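Hypothetical protein yycE (Bacillus subtilis, PDB 1TWU) is of unknown function but has a vicinal oxygen chelate fold and may be related to glyoxalases and fosfomycin resistance proteins. Local coordinates at residues P77-V82 with D124-V129; R14-T19 with H60-Q65; G32-R37 with T95-H100; Q104-E109 with G117-D122. One frame throughout, in Å; residues are numbered along the deposited sequence.

Contact 1 (P77-V82 with D124-V129)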
loop_
_atom_site.group_PDB
_atom_site.type_symbol
_atom_site.label_atom_id
_atom_site.label_comp_id
_atom_site.label_asym_id
_atom_site.label_seq_id
_atom_site.Cartn_x
_atom_site.Cartn_y
_atom_site.Cartn_z
ATOM N N PRO A 77 -1.044 -14.379 0.720
ATOM C CA PRO A 77 -1.771 -14.469 -0.548
ATOM C C PRO A 77 -2.932 -13.494 -0.693
ATOM O O PRO A 77 -3.438 -13.296 -1.794
ATOM C CB PRO A 77 -2.220 -15.925 -0.577
ATOM C CG PRO A 77 -2.412 -16.244 0.868
ATOM C CD PRO A 77 -1.196 -15.620 1.501
ATOM N N ASP A 78 -3.351 -12.893 0.417
ATOM C CA ASP A 78 -4.446 -11.929 0.407
ATOM C C ASP A 78 -3.960 -10.481 0.510
ATOM O O ASP A 78 -4.765 -9.551 0.605
ATOM C CB ASP A 78 -5.424 -12.208 1.552
ATOM C CG ASP A 78 -6.244 -13.466 1.332
ATOM O OD1 ASP A 78 -6.426 -13.863 0.163
ATOM O OD2 ASP A 78 -6.726 -14.042 2.330
ATOM N N SER A 79 -2.646 -10.294 0.512
ATOM C CA SER A 79 -2.066 -8.958 0.584
ATOM C C SER A 79 -1.790 -8.556 -0.869
ATOM O O SER A 79 -0.852 -9.056 -1.503
ATOM C CB SER A 79 -0.781 -8.988 1.404
ATOM O OG SER A 79 -0.408 -7.675 1.756
ATOM N N LEU A 80 -2.625 -7.651 -1.384
ATOM C CA LEU A 80 -2.558 -7.221 -2.776
ATOM C C LEU A 80 -2.284 -5.743 -3.070
ATOM O O LEU A 80 -2.426 -4.865 -2.213
ATOM C CB LEU A 80 -3.888 -7.556 -3.467
ATOM C CG LEU A 80 -4.538 -8.937 -3.639
ATOM C CD1 LEU A 80 -3.770 -10.028 -2.931
ATOM C CD2 LEU A 80 -5.983 -8.846 -3.148
ATOM N N LEU A 81 -1.890 -5.505 -4.318
ATOM C CA LEU A 81 -1.687 -4.170 -4.874
ATOM C C LEU A 81 -2.476 -4.340 -6.169
ATOM O O LEU A 81 -2.041 -5.048 -7.076
ATOM C CB LEU A 81 -0.219 -3.866 -5.193
ATOM C CG LEU A 81 -0.054 -2.559 -5.997
ATOM C CD1 LEU A 81 -0.708 -1.408 -5.252
ATOM C CD2 LEU A 81 1.416 -2.253 -6.237
ATOM N N VAL A 82 -3.646 -3.722 -6.241
ATOM C CA VAL A 82 -4.490 -3.867 -7.414
ATOM C C VAL A 82 -4.493 -2.689 -8.386
ATOM O O VAL A 82 -4.731 -1.540 -8.006
ATOM C CB VAL A 82 -5.955 -4.150 -7.010
ATOM C CG1 VAL A 82 -6.764 -4.539 -8.241
ATOM C CG2 VAL A 82 -6.012 -5.251 -5.964
ATOM N N ASP A 124 9.360 -10.386 -4.137
ATOM C CA ASP A 124 9.206 -10.796 -2.747
ATOM C C ASP A 124 7.852 -11.372 -2.377
ATOM O O ASP A 124 7.499 -11.424 -1.199
ATOM C CB ASP A 124 9.550 -9.640 -1.804
ATOM C CG ASP A 124 11.027 -9.277 -1.844
ATOM O OD1 ASP A 124 11.866 -10.208 -1.845
ATOM O OD2 ASP A 124 11.349 -8.068 -1.864
ATOM N N GLY A 125 7.091 -11.794 -3.383
ATOM C CA GLY A 125 5.806 -12.418 -3.124
ATOM C C GLY A 125 4.600 -11.533 -2.920
ATOM O O GLY A 125 3.546 -12.022 -2.511
ATOM N N TRP A 126 4.741 -10.235 -3.166
ATOM C CA TRP A 126 3.600 -9.343 -3.024
ATOM C C TRP A 126 2.739 -9.652 -4.247
ATOM O O TRP A 126 3.270 -9.822 -5.343
ATOM C CB TRP A 126 4.052 -7.878 -3.027
ATOM C CG TRP A 126 3.007 -6.927 -2.489
ATOM C CD1 TRP A 126 1.908 -7.248 -1.727
ATOM C CD2 TRP A 126 2.988 -5.499 -2.630
ATOM N NE1 TRP A 126 1.215 -6.112 -1.391
ATOM C CE2 TRP A 126 1.854 -5.025 -1.930
ATOM C CE3 TRP A 126 3.822 -4.574 -3.274
ATOM C CZ2 TRP A 126 1.535 -3.664 -1.858
ATOM C CZ3 TRP A 126 3.506 -3.223 -3.200
ATOM C CH2 TRP A 126 2.371 -2.783 -2.497
ATOM N N ARG A 127 1.426 -9.758 -4.053
ATOM C CA ARG A 127 0.505 -10.071 -5.145
ATOM C C ARG A 127 0.100 -8.821 -5.936
ATOM O O ARG A 127 -0.641 -7.967 -5.445
ATOM C CB ARG A 127 -0.756 -10.763 -4.598
ATOM C CG ARG A 127 -0.533 -12.129 -3.934
ATOM C CD ARG A 127 -0.112 -13.179 -4.940
ATOM N NE ARG A 127 0.224 -14.467 -4.331
ATOM C CZ ARG A 127 -0.627 -15.476 -4.150
ATOM N NH1 ARG A 127 -1.894 -15.373 -4.523
ATOM N NH2 ARG A 127 -0.195 -16.611 -3.624
ATOM N N ILE A 128 0.596 -8.718 -7.163
ATOM C CA ILE A 128 0.272 -7.584 -8.017
ATOM C C ILE A 128 -0.879 -8.018 -8.939
ATOM O O ILE A 128 -0.721 -8.879 -9.812
ATOM C CB ILE A 128 1.504 -7.140 -8.859
ATOM C CG1 ILE A 128 2.750 -7.068 -7.968
ATOM C CG2 ILE A 128 1.248 -5.770 -9.486
ATOM C CD1 ILE A 128 2.590 -6.187 -6.748
ATOM N N VAL A 129 -2.044 -7.419 -8.732
ATOM C CA VAL A 129 -3.216 -7.767 -9.517
ATOM C C VAL A 129 -3.579 -6.725 -10.566
ATOM O O VAL A 129 -3.516 -5.519 -10.329
ATOM C CB VAL A 129 -4.441 -8.001 -8.591
ATOM C CG1 VAL A 129 -5.617 -8.575 -9.387
ATOM C CG2 VAL A 129 -4.051 -8.934 -7.461
HETATM O O HOH W 1 -4.032 -13.629 -4.454
HETATM O O HOH W 2 -1.177 -5.101 0.378
#
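Arg-127 reaches back along the strand pair to lay its guanidinium on Pro-77, and its side chain illustrates how an arginine can be used along its whole length. CB packs against Leu-80 CD1 at 3.5 Å and also lies near the carbonyl of Ser-79. CG, anti to the carbonyl carbon (chi1 -64°), passes the carbonyl of Pro-77, and a bend at chi2 turns the chain toward the proline. Beyond it, NE forms a salt bridge with Glu-121 OE2, which probably limits rotation of the flat group. One face of the guanidinium is covered by the proline, CA lying over its centre and CB 3.7 Å from NH2. At the tip, NH1 makes a weak bond to a water that donates to Pro-77 O over 2.7 Å.

Trp-126 serves the other face of the strand pair. Leu-81 CB sits over its six-membered ring, 3.9 Å from the centroid, in a CH-pi contact; Arg-17 makes a cation-pi contact from the opposite face. A second water lies in the ring plane, accepting from NE1 and donating to Leu-80 O. Between these side chains the backbones run parallel, Leu-81 N bonding to Arg-127 O at 3.0 Å and Val-129 N to Leu-81 O at 2.9 Å. The bond from Arg-127 N to Ser-79 O is long and weak, where the pairing begins.

Strand 80-84 also pairs antiparallel with a strand of the second subunit. Parallel pairing of the first and last strands of a beta-alpha-beta-beta-beta module, seen here, is the hallmark of the vicinal oxygen chelate fold.

Contact 2 (R14-T19 with H60-Q65); sequences RIARPT and HLEFTQ
Arg-14 and His-60 form the tight end of this parallel strand pair. The NE hydrogen of Arg-14 points almost straight at His-60 NE2, with 2.8 Å between NE and NE2 and an angle of 172° at the hydrogen. The acceptor lies in the guanidinium plane, whereas the donor sits slightly out of the imidazole plane; the two flat groups are turned 71° against each other. His-60 has CG between the backbone N and the carbonyl carbon (chi1 64°), which turns the ring toward Arg-14, and its ND1 is held by Ala-57 O. The same guanidinium meets Glu-62, where a salt bridge joins NH1 to OE1 at 3.1 Å; as a hydrogen bond it is bent and weak. Glu-62 OE1 also lies 3.6 Å from Ala-16 CB, so the buried carboxylate is packed as well as paired.

Looser contacts occupy the opposite face and the far end. Ile-15 CB meets Leu-61 CD2 at 3.8 Å, and Phe-63 CE1 approaches the edge of the Arg-17 guanidinium without close packing. Toward partly exposed Gln-65 the contact thins to aliphatic carbons beside Thr-19 O, although a short bond of 2.7 Å from Thr-19 N to Thr-64 O still joins the backbones. The hydroxyl of Thr-19 is engaged by Asp-124.

Helix 22-32 covers the face bearing Phe-63, with Leu-22 and Ile-25 against its side chain and the ring of Tyr-29 meeting its ring. Met-51 and Phe-41, from strands 47-53 and 37-44, lie beside Glu-62, while strand 12-18 pairs along its outer edge with a strand of the second subunit.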
loop_
_atom_site.group_PDB
_atom_site.type_symbol
_atom_site.label_atom_id
_atom_site.label_comp_id
_atom_site.label_asym_id
_atom_site.label_seq_id
_atom_site.Cartn_x
_atom_site.Cartn_y
_atom_site.Cartn_z
ATOM N N ARG A 14 2.830 7.526 0.890
ATOM C CA ARG A 14 3.843 6.542 0.558
ATOM C C ARG A 14 3.579 5.174 1.179
ATOM O O ARG A 14 3.199 5.070 2.348
ATOM C CB ARG A 14 5.221 7.036 1.020
ATOM C CG ARG A 14 6.330 5.990 0.896
ATOM C CD ARG A 14 7.654 6.474 1.461
ATOM N NE ARG A 14 8.239 7.541 0.650
ATOM C CZ ARG A 14 9.384 8.163 0.926
ATOM N NH1 ARG A 14 10.087 7.831 1.999
ATOM N NH2 ARG A 14 9.830 9.121 0.124
ATOM N N ILE A 15 3.765 4.132 0.371
ATOM C CA ILE A 15 3.638 2.749 0.822
ATOM C C ILE A 15 5.094 2.304 0.843
ATOM O O ILE A 15 5.734 2.234 -0.212
ATOM C CB ILE A 15 2.890 1.869 -0.191
ATOM C CG1 ILE A 15 1.445 2.340 -0.327
ATOM C CG2 ILE A 15 2.919 0.420 0.263
ATOM C CD1 ILE A 15 0.621 2.148 0.935
ATOM N N ALA A 16 5.628 2.038 2.033
ATOM C CA ALA A 16 7.024 1.619 2.170
ATOM C C ALA A 16 7.113 0.165 2.599
ATOM O O ALA A 16 6.466 -0.246 3.557
ATOM C CB ALA A 16 7.741 2.506 3.174
ATOM N N ARG A 17 7.918 -0.603 1.872
ATOM C CA ARG A 17 8.115 -2.022 2.147
ATOM C C ARG A 17 9.600 -2.366 2.172
ATOM O O ARG A 17 10.389 -1.817 1.404
ATOM C CB ARG A 17 7.426 -2.874 1.074
ATOM C CG ARG A 17 5.913 -2.692 0.999
ATOM C CD ARG A 17 5.338 -3.321 -0.269
ATOM N NE ARG A 17 5.647 -4.745 -0.376
ATOM C CZ ARG A 17 5.014 -5.707 0.291
ATOM N NH1 ARG A 17 4.019 -5.402 1.120
ATOM N NH2 ARG A 17 5.382 -6.975 0.133
ATOM N N PRO A 18 10.001 -3.286 3.059
ATOM C CA PRO A 18 11.398 -3.713 3.182
ATOM C C PRO A 18 11.743 -4.820 2.181
ATOM O O PRO A 18 10.862 -5.541 1.716
ATOM C CB PRO A 18 11.463 -4.211 4.610
ATOM C CG PRO A 18 10.118 -4.875 4.758
ATOM C CD PRO A 18 9.180 -3.860 4.143
ATOM N N THR A 19 13.023 -4.960 1.853
ATOM C CA THR A 19 13.446 -6.003 0.921
ATOM C C THR A 19 14.885 -6.424 1.177
ATOM O O THR A 19 15.667 -5.679 1.755
ATOM C CB THR A 19 13.328 -5.544 -0.574
ATOM O OG1 THR A 19 13.615 -6.654 -1.434
ATOM C CG2 THR A 19 14.310 -4.409 -0.887
ATOM N N HIS A 60 3.169 7.154 -4.089
ATOM C CA HIS A 60 4.300 6.389 -4.585
ATOM C C HIS A 60 4.681 5.244 -3.661
ATOM O O HIS A 60 4.179 5.127 -2.536
ATOM C CB HIS A 60 5.520 7.297 -4.809
ATOM C CG HIS A 60 6.051 7.932 -3.559
ATOM N ND1 HIS A 60 5.612 9.156 -3.099
ATOM C CD2 HIS A 60 6.969 7.501 -2.661
ATOM C CE1 HIS A 60 6.237 9.450 -1.972
ATOM N NE2 HIS A 60 7.066 8.462 -1.684
ATOM N N LEU A 61 5.572 4.395 -4.161
ATOM C CA LEU A 61 6.064 3.246 -3.419
ATOM C C LEU A 61 7.508 3.514 -3.036
ATOM O O LEU A 61 8.208 4.258 -3.726
ATOM C CB LEU A 61 6.036 1.988 -4.297
ATOM C CG LEU A 61 4.731 1.473 -4.904
ATOM C CD1 LEU A 61 5.011 0.244 -5.770
ATOM C CD2 LEU A 61 3.760 1.124 -3.788
ATOM N N GLU A 62 7.944 2.929 -1.926
ATOM C CA GLU A 62 9.336 3.029 -1.510
ATOM C C GLU A 62 9.787 1.641 -1.072
ATOM O O GLU A 62 9.060 0.926 -0.386
ATOM C CB GLU A 62 9.547 3.997 -0.344
ATOM C CG GLU A 62 10.995 3.939 0.145
ATOM C CD GLU A 62 11.257 4.710 1.423
ATOM O OE1 GLU A 62 10.360 4.761 2.291
ATOM O OE2 GLU A 62 12.378 5.245 1.569
ATOM N N PHE A 63 10.980 1.248 -1.490
ATOM C CA PHE A 63 11.530 -0.047 -1.102
ATOM C C PHE A 63 12.877 0.219 -0.454
ATOM O O PHE A 63 13.701 0.974 -0.987
ATOM C CB PHE A 63 11.685 -0.962 -2.322
ATOM C CG PHE A 63 10.376 -1.484 -2.851
ATOM C CD1 PHE A 63 9.796 -2.629 -2.304
ATOM C CD2 PHE A 63 9.707 -0.814 -3.874
ATOM C CE1 PHE A 63 8.569 -3.100 -2.768
ATOM C CE2 PHE A 63 8.476 -1.274 -4.348
ATOM C CZ PHE A 63 7.905 -2.420 -3.795
ATOM N N THR A 64 13.085 -0.386 0.710
ATOM C CA THR A 64 14.323 -0.208 1.450
ATOM C C THR A 64 14.995 -1.532 1.813
ATOM O O THR A 64 14.332 -2.549 2.023
ATOM C CB THR A 64 14.070 0.600 2.745
ATOM O OG1 THR A 64 13.065 -0.052 3.538
ATOM C CG2 THR A 64 13.602 2.008 2.402
ATOM N N GLN A 65 16.322 -1.496 1.876
ATOM C CA GLN A 65 17.130 -2.656 2.224
ATOM C C GLN A 65 18.186 -2.226 3.234
ATOM O O GLN A 65 18.875 -1.228 3.030
ATOM C CB GLN A 65 17.798 -3.212 0.966
ATOM C CG GLN A 65 18.691 -4.412 1.202
ATOM C CD GLN A 65 19.181 -5.021 -0.094
ATOM O OE1 GLN A 65 20.161 -5.762 -0.114
ATOM N NE2 GLN A 65 18.495 -4.722 -1.182
#

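Contact 3 (G32-R37 with T95-H100)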
loop_
_atom_site.group_PDB
_atom_site.type_symbol
_atom_site.label_atom_id
_atom_site.label_comp_id
_atom_site.label_asym_id
_atom_site.label_seq_id
_atom_site.Cartn_x
_atom_site.Cartn_y
_atom_site.Cartn_z
ATOM N N GLY A 32 10.045 -3.792 -15.322
ATOM C CA GLY A 32 8.819 -4.513 -15.585
ATOM C C GLY A 32 7.603 -3.633 -15.744
ATOM O O GLY A 32 7.026 -3.556 -16.828
ATOM N N LEU A 33 7.205 -2.976 -14.660
ATOM C CA LEU A 33 6.039 -2.102 -14.687
ATOM C C LEU A 33 6.311 -0.774 -15.360
ATOM O O LEU A 33 5.385 -0.103 -15.808
ATOM C CB LEU A 33 5.541 -1.828 -13.273
ATOM C CG LEU A 33 4.809 -2.983 -12.606
ATOM C CD1 LEU A 33 4.308 -2.545 -11.233
ATOM C CD2 LEU A 33 3.650 -3.409 -13.499
ATOM N N CYS A 34 7.581 -0.396 -15.428
ATOM C CA CYS A 34 7.958 0.877 -16.018
ATOM C C CYS A 34 7.420 2.028 -15.180
ATOM O O CYS A 34 6.867 2.999 -15.701
ATOM C CB CYS A 34 7.451 0.985 -17.457
ATOM S SG CYS A 34 8.399 -0.020 -18.624
ATOM N N LEU A 35 7.554 1.891 -13.867
ATOM C CA LEU A 35 7.150 2.943 -12.951
ATOM C C LEU A 35 8.355 3.874 -12.960
ATOM O O LEU A 35 9.498 3.423 -13.067
ATOM C CB LEU A 35 6.926 2.396 -11.535
ATOM C CG LEU A 35 5.819 1.355 -11.348
ATOM C CD1 LEU A 35 5.551 1.183 -9.862
ATOM C CD2 LEU A 35 4.551 1.806 -12.052
ATOM N N LYS A 36 8.105 5.171 -12.866
ATOM C CA LYS A 36 9.192 6.135 -12.880
ATOM C C LYS A 36 9.898 6.217 -11.531
ATOM O O LYS A 36 9.246 6.292 -10.486
ATOM C CB LYS A 36 8.651 7.520 -13.279
ATOM C CG LYS A 36 9.576 8.697 -12.958
ATOM C CD LYS A 36 8.999 10.022 -13.464
ATOM C CE LYS A 36 9.399 11.222 -12.588
ATOM N NZ LYS A 36 10.873 11.437 -12.432
ATOM N N ARG A 37 11.229 6.186 -11.555
ATOM C CA ARG A 37 12.000 6.314 -10.322
ATOM C C ARG A 37 11.994 7.801 -9.949
ATOM O O ARG A 37 12.606 8.626 -10.631
ATOM C CB ARG A 37 13.442 5.840 -10.510
ATOM C CG ARG A 37 14.264 6.007 -9.241
ATOM C CD ARG A 37 15.710 5.593 -9.420
ATOM N NE ARG A 37 15.822 4.227 -9.918
ATOM C CZ ARG A 37 16.923 3.492 -9.818
ATOM N NH1 ARG A 37 18.004 3.993 -9.231
ATOM N NH2 ARG A 37 16.949 2.264 -10.322
ATOM N N THR A 95 0.968 -7.745 -18.355
ATOM C CA THR A 95 1.100 -9.036 -17.689
ATOM C C THR A 95 1.951 -10.001 -18.518
ATOM O O THR A 95 2.661 -10.844 -17.970
ATOM C CB THR A 95 -0.281 -9.678 -17.424
ATOM O OG1 THR A 95 -0.990 -9.811 -18.659
ATOM C CG2 THR A 95 -1.094 -8.826 -16.455
ATOM N N SER A 96 1.881 -9.865 -19.840
ATOM C CA SER A 96 2.639 -10.717 -20.745
ATOM C C SER A 96 4.123 -10.385 -20.687
ATOM O O SER A 96 4.974 -11.272 -20.742
ATOM C CB SER A 96 2.138 -10.542 -22.173
ATOM O OG SER A 96 2.900 -11.334 -23.060
ATOM N N LYS A 97 4.425 -9.099 -20.584
ATOM C CA LYS A 97 5.802 -8.637 -20.502
ATOM C C LYS A 97 6.456 -9.142 -19.210
ATOM O O LYS A 97 7.610 -9.568 -19.210
ATOM C CB LYS A 97 5.833 -7.104 -20.537
ATOM C CG LYS A 97 7.220 -6.503 -20.355
ATOM C CD LYS A 97 7.168 -4.985 -20.308
ATOM C CE LYS A 97 8.544 -4.399 -20.044
ATOM N NZ LYS A 97 8.529 -2.909 -19.977
ATOM N N LEU A 98 5.706 -9.096 -18.111
ATOM C CA LEU A 98 6.211 -9.540 -16.814
ATOM C C LEU A 98 6.484 -11.043 -16.781
ATOM O O LEU A 98 7.479 -11.485 -16.208
ATOM C CB LEU A 98 5.221 -9.155 -15.702
ATOM C CG LEU A 98 5.030 -7.647 -15.467
ATOM C CD1 LEU A 98 3.964 -7.439 -14.410
ATOM C CD2 LEU A 98 6.343 -6.997 -15.050
ATOM N N LYS A 99 5.601 -11.830 -17.390
ATOM C CA LYS A 99 5.784 -13.279 -17.422
ATOM C C LYS A 99 6.977 -13.641 -18.310
ATOM O O LYS A 99 7.724 -14.576 -18.013
ATOM C CB LYS A 99 4.510 -13.970 -17.934
ATOM C CG LYS A 99 3.279 -13.702 -17.077
ATOM C CD LYS A 99 2.068 -14.464 -17.563
ATOM C CE LYS A 99 2.220 -15.947 -17.320
ATOM N NZ LYS A 99 0.970 -16.699 -17.646
ATOM N N HIS A 100 7.161 -12.894 -19.395
ATOM C CA HIS A 100 8.275 -13.145 -20.297
ATOM C C HIS A 100 9.590 -12.701 -19.671
ATOM O O HIS A 100 10.668 -13.145 -20.085
ATOM C CB HIS A 100 8.039 -12.448 -21.636
ATOM C CG HIS A 100 6.927 -13.059 -22.433
ATOM N ND1 HIS A 100 6.665 -12.715 -23.743
ATOM C CD2 HIS A 100 6.008 -14.001 -22.103
ATOM C CE1 HIS A 100 5.637 -13.418 -24.185
ATOM N NE2 HIS A 100 5.219 -14.207 -23.209
#
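The peptide plane that links Gly-32 to Leu-33 is the flat group at which these segments meet. Leu-98 brings a methyl over one face, CD2 standing 3.5 Å from Gly-32 CA and 3.7 Å from Gly-32 C; with no side chain on the glycine, the methyl can rest directly on the backbone. At the oxygen end the Lys-97 chain runs past the edge, its CD near the peptide plane, 3.8 Å from Gly-32 O. In the vicinal oxygen chelate fold the helices lie on the outside of the beta-sheets, and here the last turn of helix 22-32 is packed against helix 88-100.

Beside this peptide the two leucines cross obliquely, Leu-33 CD2 meeting Leu-98 CD1 at 4.1 Å. Phe-130 of strand 127-131 touches both, and Phe-28 also packs on Leu-98, so the join continues into the apolar layer between helix and sheet.

Cys-34 leaves the helix with a positive phi of 66° and turns the chain toward strand 37-44. This region also meets the second subunit: Leu-33 O accepts a hydrogen bond from the hydroxyl of Ser-7 of that subunit. Lys-97 is extended throughout, which carries its ammonium to the helix end: NZ bonds to Glu-31 O and lies 3.2 Å from Cys-34 SG.

Contact 4 (Q104-E109 with G117-D122)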
loop_
_atom_site.group_PDB
_atom_site.type_symbol
_atom_site.label_atom_id
_atom_site.label_comp_id
_atom_site.label_asym_id
_atom_site.label_seq_id
_atom_site.Cartn_x
_atom_site.Cartn_y
_atom_site.Cartn_z
ATOM N N GLN A 104 6.149 -15.036 -12.157
ATOM C CA GLN A 104 5.066 -16.013 -12.087
ATOM C C GLN A 104 3.667 -15.459 -11.966
ATOM O O GLN A 104 3.421 -14.548 -11.176
ATOM C CB GLN A 104 5.264 -16.933 -10.882
ATOM C CG GLN A 104 6.597 -17.593 -10.824
ATOM C CD GLN A 104 6.787 -18.586 -11.943
ATOM O OE1 GLN A 104 7.851 -18.641 -12.564
ATOM N NE2 GLN A 104 5.759 -19.388 -12.205
ATOM N N GLU A 105 2.746 -16.023 -12.741
ATOM C CA GLU A 105 1.355 -15.632 -12.624
ATOM C C GLU A 105 0.842 -16.667 -11.627
ATOM O O GLU A 105 1.150 -17.858 -11.747
ATOM C CB GLU A 105 0.590 -15.784 -13.941
ATOM C CG GLU A 105 -0.836 -15.231 -13.833
ATOM C CD GLU A 105 -1.729 -15.579 -15.012
ATOM O OE1 GLU A 105 -1.267 -15.491 -16.170
ATOM O OE2 GLU A 105 -2.906 -15.924 -14.775
ATOM N N VAL A 106 0.082 -16.229 -10.633
ATOM C CA VAL A 106 -0.429 -17.163 -9.648
ATOM C C VAL A 106 -1.945 -17.139 -9.578
ATOM O O VAL A 106 -2.595 -16.221 -10.087
ATOM C CB VAL A 106 0.160 -16.877 -8.238
ATOM C CG1 VAL A 106 1.670 -17.084 -8.260
ATOM C CG2 VAL A 106 -0.171 -15.460 -7.803
ATOM N N GLU A 107 -2.496 -18.173 -8.952
ATOM C CA GLU A 107 -3.930 -18.309 -8.791
ATOM C C GLU A 107 -4.337 -17.530 -7.548
ATOM O O GLU A 107 -3.923 -17.858 -6.436
ATOM C CB GLU A 107 -4.289 -19.782 -8.620
ATOM C CG GLU A 107 -5.633 -20.141 -9.202
ATOM C CD GLU A 107 -5.669 -19.906 -10.697
ATOM O OE1 GLU A 107 -5.124 -20.747 -11.455
ATOM O OE2 GLU A 107 -6.229 -18.864 -11.108
ATOM N N SER A 108 -5.138 -16.490 -7.737
ATOM C CA SER A 108 -5.579 -15.670 -6.620
ATOM C C SER A 108 -6.294 -16.513 -5.577
ATOM O O SER A 108 -6.909 -17.535 -5.902
ATOM C CB SER A 108 -6.510 -14.563 -7.116
ATOM O OG SER A 108 -7.575 -15.101 -7.878
ATOM N N GLU A 109 -6.195 -16.090 -4.320
ATOM C CA GLU A 109 -6.850 -16.798 -3.229
ATOM C C GLU A 109 -8.349 -16.712 -3.442
ATOM O O GLU A 109 -9.054 -17.728 -3.476
ATOM C CB GLU A 109 -6.485 -16.163 -1.890
ATOM C CG GLU A 109 -5.176 -16.659 -1.335
ATOM C CD GLU A 109 -5.232 -18.126 -0.954
ATOM O OE1 GLU A 109 -5.910 -18.458 0.045
ATOM O OE2 GLU A 109 -4.601 -18.944 -1.658
ATOM N N GLY A 117 -9.169 -10.994 -13.962
ATOM C CA GLY A 117 -8.007 -10.420 -13.319
ATOM C C GLY A 117 -6.809 -11.342 -13.418
ATOM O O GLY A 117 -6.971 -12.563 -13.488
ATOM N N VAL A 118 -5.609 -10.762 -13.443
ATOM C CA VAL A 118 -4.369 -11.531 -13.519
ATOM C C VAL A 118 -3.468 -11.138 -12.353
ATOM O O VAL A 118 -3.198 -9.956 -12.145
ATOM C CB VAL A 118 -3.603 -11.257 -14.833
ATOM C CG1 VAL A 118 -2.266 -11.992 -14.822
ATOM C CG2 VAL A 118 -4.439 -11.696 -16.025
ATOM N N THR A 119 -3.002 -12.129 -11.599
ATOM C CA THR A 119 -2.132 -11.881 -10.455
ATOM C C THR A 119 -0.706 -12.350 -10.726
ATOM O O THR A 119 -0.473 -13.511 -11.060
ATOM C CB THR A 119 -2.649 -12.597 -9.190
ATOM O OG1 THR A 119 -3.987 -12.169 -8.914
ATOM C CG2 THR A 119 -1.760 -12.270 -7.991
ATOM N N ILE A 120 0.243 -11.429 -10.591
ATOM C CA ILE A 120 1.659 -11.720 -10.808
ATOM C C ILE A 120 2.370 -11.423 -9.496
ATOM O O ILE A 120 2.111 -10.391 -8.880
ATOM C CB ILE A 120 2.275 -10.796 -11.895
ATOM C CG1 ILE A 120 1.456 -10.861 -13.197
ATOM C CG2 ILE A 120 3.725 -11.173 -12.125
ATOM C CD1 ILE A 120 1.325 -12.240 -13.817
ATOM N N GLU A 121 3.250 -12.314 -9.053
ATOM C CA GLU A 121 3.978 -12.053 -7.809
ATOM C C GLU A 121 5.227 -11.235 -8.093
ATOM O O GLU A 121 5.918 -11.474 -9.084
ATOM C CB GLU A 121 4.406 -13.346 -7.129
ATOM C CG GLU A 121 3.286 -14.219 -6.651
ATOM C CD GLU A 121 3.800 -15.334 -5.762
ATOM O OE1 GLU A 121 4.788 -15.996 -6.152
ATOM O OE2 GLU A 121 3.217 -15.546 -4.676
ATOM N N ASP A 122 5.520 -10.268 -7.229
ATOM C CA ASP A 122 6.714 -9.461 -7.423
ATOM C C ASP A 122 7.859 -10.285 -6.825
ATOM O O ASP A 122 7.613 -11.350 -6.259
ATOM C CB ASP A 122 6.531 -8.064 -6.783
ATOM C CG ASP A 122 6.852 -8.013 -5.293
ATOM O OD1 ASP A 122 6.909 -9.062 -4.612
ATOM O OD2 ASP A 122 7.032 -6.882 -4.792
HETATM O O HOH W 3 7.145 -13.732 -9.683
HETATM O O HOH W 4 -3.728 -15.038 -12.117
#
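Val-106 N donates to Thr-119 O at 2.8 Å, and Glu-121 N donates to Gln-104 O at 3.1 Å. These two bonds bracket Glu-105 and Ile-120, a non-hydrogen-bonded antiparallel pair whose CA atoms are 4.3 Å apart. The side chains then fill in around the backbone. Ile-120, bent at chi2 (-58°), swings CD1 onto Glu-105 CA and CB, and the Glu-105 side chain crosses Val-118 at about a right angle, its carboxylate carbon CD 3.6 Å from Val-118 CG1. On the other face Val-106 uses both branches: CG2 meets Thr-119 CG2 at 3.6 Å, while CG1 rests on Glu-121 CG at 3.7 Å.

Farther out, two of the carboxylates pair with cations: Lys-99, on helix 88-100, forms a salt bridge with Glu-105 OE1, consistent with that chain's course across Val-118, and Glu-121 is paired from the next strand. Two waters extend the ladder. One accepts from Gln-104 N and donates to Glu-121 O. The other accepts from Thr-119 N and stands 2.6 Å from Val-106 O, with Glu-105 OE2 also close by, so it occupies the place where a direct strand bond would otherwise be expected.

Chemically, this is a sheet edge partly bonded through solvent. The short strand 105-106 is held by few direct backbone bonds, and the glutamates lend it their methylene groups for packing while probably spending their charge on neighbouring cations.

How the contacts relate
Contacts 1 and 4 are parts of one sheet, their centres about 8 Å apart: strands 127-131 and 117-121 are neighbours, joined by Ile-128 O and Ile-120 N at 2.8 Å. Contact 2 belongs to the other sheet, with the same 1-4-3-2 strand order, and lies about 14 Å from contact 1 and about 20 Å from contact 4. The sheets meet where Asp-124 OD2 is 2.7 Å from Thr-19 OG1 and Arg-17 covers Trp-126. Contact 3 joins helices outside both sheets, reaching contact 2 through Leu-35 and Leu-61 and contact 4 through Thr-95 and Val-118. Contacts 1, 2 and 3 also touch the second subunit.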